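Local coordinates for protein RRNA methyltransferase (Streptomyces viridochromogenes, PDB 1O9G) that methylates guanine-2535 of 23S ribosomal RNA at N1 with S-adenosyl-L-methionine, and so confers resistance to the orthosomycin antibiotic avilamycin, at residues L65-G70 and A98-A103; T174-G179 and G186-Q191. The protein carries 3 engineered substitutions. All coordinates share one frame; numbering follows the deposited sequence.

Contact 1. Residues L65-G70 and A98-A103; sequences LLTVLG and ALLSPA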
ATOM      1  N   LEU A  65      -4.446  -1.951  -0.021  1.00 11.36           N
ATOM      2  CA  LEU A  65      -3.377  -1.594  -0.927  1.00 10.94           C
ATOM      3  C   LEU A  65      -2.056  -2.279  -0.560  1.00 10.65           C
ATOM      4  O   LEU A  65      -1.392  -2.891  -1.398  1.00 10.70           O
ATOM      5  CB  LEU A  65      -3.223  -0.077  -1.034  1.00 11.52           C
ATOM      6  CG  LEU A  65      -2.078   0.477  -1.869  1.00 12.81           C
ATOM      7  CD1 LEU A  65      -2.066  -0.083  -3.302  1.00 14.24           C
ATOM      8  CD2 LEU A  65      -2.163   2.010  -1.884  1.00 13.51           C
ATOM      9  N   LEU A  66      -1.669  -2.175   0.688  1.00 11.08           N
ATOM     10  CA  LEU A  66      -0.422  -2.754   1.137  1.00 10.35           C
ATOM     11  C   LEU A  66      -0.448  -4.258   1.016  1.00 10.16           C
ATOM     12  O   LEU A  66       0.555  -4.851   0.670  1.00 11.16           O
ATOM     13  CB  LEU A  66      -0.116  -2.308   2.577  1.00 10.19           C
ATOM     14  CG  LEU A  66       1.229  -2.766   3.140  1.00 10.59           C
ATOM     15  CD1 LEU A  66       2.380  -2.159   2.361  1.00 11.34           C
ATOM     16  CD2 LEU A  66       1.325  -2.397   4.573  1.00 12.54           C
ATOM     17  N   THR A  67      -1.598  -4.858   1.255  1.00 10.26           N
ATOM     18  CA  THR A  67      -1.700  -6.308   1.214  1.00 10.40           C
ATOM     19  C   THR A  67      -1.628  -6.815  -0.231  1.00 11.42           C
ATOM     20  O   THR A  67      -0.953  -7.826  -0.510  1.00 11.39           O
ATOM     21  CB  THR A  67      -2.980  -6.785   1.899  1.00 10.69           C
ATOM     22  OG1 THR A  67      -2.956  -6.388   3.290  1.00 11.11           O
ATOM     23  CG2 THR A  67      -3.068  -8.287   1.904  1.00 11.90           C
ATOM     24  N   VAL A  68      -2.275  -6.116  -1.169  1.00 10.65           N
ATOM     25  CA  VAL A  68      -2.150  -6.398  -2.613  1.00 11.41           C
ATOM     26  C   VAL A  68      -0.670  -6.396  -2.988  1.00 10.57           C
ATOM     27  O   VAL A  68      -0.192  -7.324  -3.626  1.00 12.50           O
ATOM     28  CB  VAL A  68      -2.922  -5.387  -3.492  1.00 12.37           C
ATOM     29  CG1 VAL A  68      -2.449  -5.383  -4.940  1.00 16.16           C
ATOM     30  CG2 VAL A  68      -4.377  -5.674  -3.387  1.00 13.42           C
ATOM     31  N   LEU A  69       0.055  -5.358  -2.580  1.00 10.40           N
ATOM     32  CA  LEU A  69       1.449  -5.267  -2.941  1.00 11.21           C
ATOM     33  C   LEU A  69       2.281  -6.342  -2.292  1.00 11.19           C
ATOM     34  O   LEU A  69       3.166  -6.930  -2.911  1.00 12.34           O
ATOM     35  CB  LEU A  69       1.994  -3.908  -2.637  1.00 11.31           C
ATOM     36  CG  LEU A  69       1.381  -2.800  -3.492  1.00 11.76           C
ATOM     37  CD1 LEU A  69       1.836  -1.450  -2.928  1.00 14.13           C
ATOM     38  CD2 LEU A  69       1.783  -2.952  -4.968  1.00 13.55           C
ATOM     39  N   GLY A  70       1.991  -6.624  -1.024  1.00 10.70           N
ATOM     40  CA  GLY A  70       2.689  -7.641  -0.273  1.00 11.39           C
ATOM     41  C   GLY A  70       2.603  -9.020  -0.919  1.00 12.52           C
ATOM     42  O   GLY A  70       3.601  -9.730  -1.015  1.00 13.09           O
ATOM     43  N   ALA A  98      -3.067 -10.119   8.059  1.00 12.98           N
ATOM     44  CA  ALA A  98      -3.059 -11.521   8.450  1.00 13.07           C
ATOM     45  C   ALA A  98      -2.916 -12.433   7.212  1.00 12.80           C
ATOM     46  O   ALA A  98      -2.428 -13.551   7.328  1.00 15.05           O
ATOM     47  CB  ALA A  98      -4.292 -11.866   9.249  1.00 14.86           C
ATOM     48  N   LEU A  99      -3.368 -11.972   6.050  1.00 12.65           N
ATOM     49  CA  LEU A  99      -3.270 -12.718   4.807  1.00 12.95           C
ATOM     50  C   LEU A  99      -1.867 -12.794   4.216  1.00 12.73           C
ATOM     51  O   LEU A  99      -1.665 -13.464   3.209  1.00 13.50           O
ATOM     52  CB  LEU A  99      -4.231 -12.123   3.763  1.00 12.80           C
ATOM     53  CG  LEU A  99      -5.699 -12.079   4.210  1.00 11.91           C
ATOM     54  CD1 LEU A  99      -6.472 -11.290   3.193  1.00 13.25           C
ATOM     55  CD2 LEU A  99      -6.270 -13.467   4.385  1.00 14.50           C
ATOM     56  N   LEU A 100      -0.902 -12.140   4.840  1.00 12.40           N
ATOM     57  CA  LEU A 100       0.484 -12.180   4.375  1.00 12.06           C
ATOM     58  C   LEU A 100       1.233 -13.392   4.898  1.00 13.10           C
ATOM     59  O   LEU A 100       2.433 -13.492   4.669  1.00 13.40           O
ATOM     60  CB  LEU A 100       1.211 -10.893   4.725  1.00 11.32           C
ATOM     61  CG  LEU A 100       0.644  -9.675   4.024  1.00 11.60           C
ATOM     62  CD1 LEU A 100       1.352  -8.460   4.495  1.00 14.60           C
ATOM     63  CD2 LEU A 100       0.738  -9.792   2.493  1.00 13.04           C
ATOM     64  N   SER A 101       0.558 -14.289   5.594  1.00 15.91           N
ATOM     65  CA  SER A 101       1.169 -15.577   5.923  1.00 17.34           C
ATOM     66  C   SER A 101       0.350 -16.722   5.364  1.00 17.59           C
ATOM     67  O   SER A 101      -0.861 -16.605   5.194  1.00 17.06           O
ATOM     68  CB  SER A 101       1.351 -15.757   7.416  1.00 19.39           C
ATOM     69  OG  SER A 101       0.133 -16.127   8.011  1.00 22.07           O
ATOM     70  N   PRO A 102       0.986 -17.843   5.056  1.00 18.44           N
ATOM     71  CA  PRO A 102       0.190 -19.021   4.676  1.00 20.13           C
ATOM     72  C   PRO A 102      -0.896 -19.382   5.689  1.00 19.88           C
ATOM     73  O   PRO A 102      -2.016 -19.693   5.239  1.00 18.98           O
ATOM     74  CB  PRO A 102       1.236 -20.115   4.520  1.00 23.01           C
ATOM     75  CG  PRO A 102       2.485 -19.364   4.125  1.00 22.25           C
ATOM     76  CD  PRO A 102       2.431 -18.100   4.948  1.00 20.80           C
ATOM     77  N   ALA A 103      -0.645 -19.257   6.984  1.00 20.87           N
ATOM     78  CA  ALA A 103      -1.652 -19.605   7.995  1.00 22.23           C
ATOM     79  C   ALA A 103      -2.860 -18.685   7.881  1.00 20.28           C
ATOM     80  O   ALA A 103      -3.977 -19.128   8.017  1.00 21.02           O
ATOM     81  CB  ALA A 103      -1.093 -19.553   9.415  1.00 25.05           C
TER
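With CG turned opposite its carbonyl carbon (chi1 -64°), Leu-100 sends CD2 against the backbone between Thr-67 and Gly-70, while a chi1 of -62° sets OG1 of Thr-67 beside the backbone N and leaves its CG2 methyl, anti to that nitrogen, to meet the leucine. The setting is the Rossmann-like methyltransferase fold: helix 64-72, which follows the first strand and its glycine-rich loop, packs against the type I turn from Ala-98 to Ser-101 that joins helix 87-98 to helix 102-119. This exemplifies how an amphipathic residue can serve two environments. The Thr-67 hydroxyl is hydrogen-bonded to Gly-63 O, one turn back, while the methyl touches Leu-100. The two side chains meet at a slant, CG2 of Thr-67 lying 4.1 Å from CD2 of Leu-100, and CB of Leu-99 adds a looser flank to the same methyl. Beyond the pair, Val-80 of the sheet touches Leu-100, and the OG of Ser-101 caps helix 102-119 through Gly-104 N. Gly-70, having no side chain, lets the leucine come right up to the helix backbone: CD2 of Leu-100 stands 4.0 Å from Gly-70 C.

Contact 2. Residues T174-G179 and G186-Q191; sequences TDLPYG and GQVPGQ. Engineered in segment 186-191: Gly-190 (natural residue Arg). Unlike the reference sequence in segment 186-191: Gln-187 (reference Arg), Val-188 (reference Cys), Gln-191 (reference Ser).
Leu-176 and Val-188 join the two ends of the loop between strand 171-175 and helix 190-203, in a beta-alpha-beta unit completed by strand 209-214. The unit belongs to the Rossmann-like methyltransferase fold, and the Asp-Leu-Pro-Tyr run at the strand's end recalls the (Asn/Asp/Ser)-Pro-Pro-Tyr motif of amino-methyltransferases acting on the exocyclic nitrogen of adenine or cytosine; here the target is the ring N1 of guanine. Along the chain, Thr-174 still belongs to the sheet, its backbone paired with strand 209-214 and its OG1 hydrogen-bonded to Asp-57 OD1, and Leu-176, past the end of the strand, remains backbone-bonded to Thr-213. With Leu-176 the contact proper begins. A chi1 of -67° lays CG beside the backbone N, and a chi2 of 178° extends CD1 away from CA, toward Val-188. There CD1 of Leu-176 rests 3.7 Å from CG2 of Val-188, and CB of Leu-176 lies 3.8 Å from the same CG2, so one valine methyl is held against both the root and an outer branch of the leucine. The two side chains run across each other at roughly a right angle. Leu-196 and Val-193 of helix 190-203 continue the apolar patch beside Leu-176 and Val-188 respectively, while the backbone N of Val-188 is hydrogen-bonded to Asp-214 OD2. Pro-177 follows with its CB directed off the contact, and its carbonyl makes a peripheral approach: O of Pro-177 is 4.3 Å from CG2 of Val-188. The CB of Tyr-178 points away from the second segment; its ring meets Trp-184 edge-to-face and Arg-181 through a cation-pi interaction. That ring turns an edge to the backbone behind it, with O of Leu-176 in the ring plane and 3.8 Å from CD1 of Tyr-178.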
ATOM      1  N   THR A 174       1.471   5.282  -0.563  1.00 13.21           N
ATOM      2  CA  THR A 174       0.216   5.502   0.102  1.00 14.19           C
ATOM      3  C   THR A 174      -0.782   6.276  -0.755  1.00 14.77           C
ATOM      4  O   THR A 174      -0.418   7.104  -1.559  1.00 14.38           O
ATOM      5  CB  THR A 174       0.477   6.176   1.458  1.00 15.30           C
ATOM      6  OG1 THR A 174      -0.681   6.071   2.281  1.00 19.13           O
ATOM      7  CG2 THR A 174       0.814   7.656   1.290  1.00 18.91           C
ATOM      8  N   ASP A 175      -2.045   5.946  -0.551  1.00 15.50           N
ATOM      9  CA  ASP A 175      -3.179   6.625  -1.125  1.00 16.88           C
ATOM     10  C   ASP A 175      -3.638   7.613  -0.074  1.00 17.84           C
ATOM     11  O   ASP A 175      -3.937   7.236   1.068  1.00 20.31           O
ATOM     12  CB  ASP A 175      -4.273   5.590  -1.439  1.00 17.88           C
ATOM     13  CG  ASP A 175      -5.427   6.145  -2.228  1.00 19.54           C
ATOM     14  OD1 ASP A 175      -5.291   7.186  -2.903  1.00 21.53           O
ATOM     15  OD2 ASP A 175      -6.546   5.586  -2.201  1.00 22.34           O
ATOM     16  N   LEU A 176      -3.687   8.883  -0.426  1.00 19.32           N
ATOM     17  CA  LEU A 176      -3.890   9.917   0.587  1.00 21.46           C
ATOM     18  C   LEU A 176      -5.277   9.771   1.204  1.00 22.53           C
ATOM     19  O   LEU A 176      -6.238   9.435   0.507  1.00 22.84           O
ATOM     20  CB  LEU A 176      -3.646  11.311   0.010  1.00 22.94           C
ATOM     21  CG  LEU A 176      -2.197  11.612  -0.398  1.00 23.33           C
ATOM     22  CD1 LEU A 176      -2.028  12.980  -1.015  1.00 29.02           C
ATOM     23  CD2 LEU A 176      -1.237  11.420   0.789  1.00 24.14           C
ATOM     24  N   PRO A 177      -5.372   9.944   2.522  1.00 26.90           N
ATOM     25  CA  PRO A 177      -6.639   9.739   3.221  1.00 28.47           C
ATOM     26  C   PRO A 177      -7.639  10.801   2.858  1.00 26.95           C
ATOM     27  O   PRO A 177      -7.279  11.949   2.690  1.00 27.38           O
ATOM     28  CB  PRO A 177      -6.263   9.824   4.711  1.00 34.89           C
ATOM     29  CG  PRO A 177      -4.888  10.402   4.775  1.00 36.30           C
ATOM     30  CD  PRO A 177      -4.278  10.331   3.432  1.00 31.10           C
ATOM     31  N   TYR A 178      -8.896  10.417   2.754  1.00 31.26           N
ATOM     32  CA  TYR A 178      -9.909  11.342   2.264  1.00 34.89           C
ATOM     33  C   TYR A 178     -10.130  12.542   3.202  1.00 36.54           C
ATOM     34  O   TYR A 178     -10.544  13.597   2.751  1.00 39.96           O
ATOM     35  CB  TYR A 178     -11.222  10.595   1.956  1.00 45.21           C
ATOM     36  CG  TYR A 178     -11.178   9.722   0.692  1.00 51.78           C
ATOM     37  CD1 TYR A 178      -9.982   9.172   0.218  1.00 48.01           C
ATOM     38  CD2 TYR A 178     -12.341   9.447  -0.025  1.00 68.46           C
ATOM     39  CE1 TYR A 178      -9.953   8.380  -0.928  1.00 58.50           C
ATOM     40  CE2 TYR A 178     -12.320   8.652  -1.174  1.00 80.75           C
ATOM     41  CZ  TYR A 178     -11.120   8.124  -1.620  1.00 75.91           C
ATOM     42  OH  TYR A 178     -11.082   7.339  -2.752  1.00 92.47           O
ATOM     43  N   GLY A 179      -9.816  12.389   4.490  1.00 38.48           N
ATOM     44  CA  GLY A 179     -10.018  13.455   5.464  1.00 45.78           C
ATOM     45  C   GLY A 179      -9.047  14.623   5.345  1.00 46.16           C
ATOM     46  O   GLY A 179      -9.307  15.710   5.872  1.00 55.31           O
ATOM     47  N   GLY A 186     -12.577  16.533  -3.598  1.00 61.29           N
ATOM     48  CA  GLY A 186     -11.328  17.117  -4.052  1.00 60.37           C
ATOM     49  C   GLY A 186     -10.061  16.337  -3.751  1.00 55.79           C
ATOM     50  O   GLY A 186      -9.995  15.119  -3.955  1.00 58.49           O
ATOM     51  N   GLN A 187      -9.048  17.068  -3.284  1.00 50.31           N
ATOM     52  CA  GLN A 187      -7.691  16.540  -3.118  1.00 44.70           C
ATOM     53  C   GLN A 187      -6.986  17.194  -1.930  1.00 40.11           C
ATOM     54  O   GLN A 187      -7.381  18.275  -1.468  1.00 42.08           O
ATOM     55  CB  GLN A 187      -6.872  16.772  -4.400  1.00 47.04           C
ATOM     56  CG  GLN A 187      -6.225  18.172  -4.514  1.00 47.56           C
ATOM     57  CD  GLN A 187      -5.471  18.382  -5.826  1.00 55.14           C
ATOM     58  OE1 GLN A 187      -4.269  18.102  -5.914  1.00 56.08           O
ATOM     59  NE2 GLN A 187      -6.173  18.876  -6.843  1.00 62.79           N
ATOM     60  N   VAL A 188      -5.928  16.542  -1.448  1.00 36.85           N
ATOM     61  CA  VAL A 188      -5.110  17.118  -0.388  1.00 34.94           C
ATOM     62  C   VAL A 188      -4.364  18.342  -0.934  1.00 35.42           C
ATOM     63  O   VAL A 188      -3.685  18.246  -1.962  1.00 37.05           O
ATOM     64  CB  VAL A 188      -4.112  16.101   0.195  1.00 34.60           C
ATOM     65  CG1 VAL A 188      -3.372  16.706   1.377  1.00 35.68           C
ATOM     66  CG2 VAL A 188      -4.836  14.831   0.630  1.00 38.19           C
ATOM     67  N   PRO A 189      -4.500  19.490  -0.269  1.00 38.07           N
ATOM     68  CA  PRO A 189      -3.792  20.700  -0.700  1.00 42.68           C
ATOM     69  C   PRO A 189      -2.287  20.682  -0.394  1.00 43.36           C
ATOM     70  O   PRO A 189      -1.767  19.774   0.249  1.00 39.86           O
ATOM     71  CB  PRO A 189      -4.507  21.829   0.061  1.00 49.71           C
ATOM     72  CG  PRO A 189      -5.185  21.182   1.222  1.00 48.44           C
ATOM     73  CD  PRO A 189      -5.346  19.730   0.916  1.00 40.93           C
ATOM     74  N   GLY A 190      -1.602  21.721  -0.850  1.00 35.57           N
ATOM     75  CA  GLY A 190      -0.160  21.759  -0.846  1.00 33.67           C
ATOM     76  C   GLY A 190       0.487  21.684   0.514  1.00 32.75           C
ATOM     77  O   GLY A 190       1.442  20.955   0.674  1.00 30.53           O
ATOM     78  N   GLN A 191      -0.013  22.448   1.483  1.00 36.14           N
ATOM     79  CA  GLN A 191       0.633  22.527   2.796  1.00 37.00           C
ATOM     80  C   GLN A 191       0.597  21.178   3.537  1.00 34.34           C
ATOM     81  O   GLN A 191       1.626  20.731   4.032  1.00 32.02           O
ATOM     82  CB  GLN A 191       0.044  23.670   3.647  1.00 42.92           C
ATOM     83  CG  GLN A 191       0.449  25.074   3.173  1.00 48.63           C
ATOM     84  CD  GLN A 191      -0.269  26.190   3.921  1.00 57.75           C
ATOM     85  OE1 GLN A 191       0.256  26.721   4.907  1.00 64.70           O
ATOM     86  NE2 GLN A 191      -1.463  26.556   3.454  1.00 59.92           N
TER

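The two contacts show how a single sheet can organise packing at distant places. Their centres are 25 Å apart, on opposite sides of the chain's centre, and they come in series, contact 1 closing before contact 2 opens. Contact 1 spans strand 77-84 and helix 87-98 and packs the helix after strand 53-57; contact 2 closes the short loop after strand 171-175, which is adjacent to strand 53-57 in the sheet. Here the two meet: Leu-65 CD2 packs 4.2 Å from Asp-175 N. The loops at the C-terminal ends of these two strands lie where methyltransferases of this fold commonly bind S-adenosyl-L-methionine and the target base.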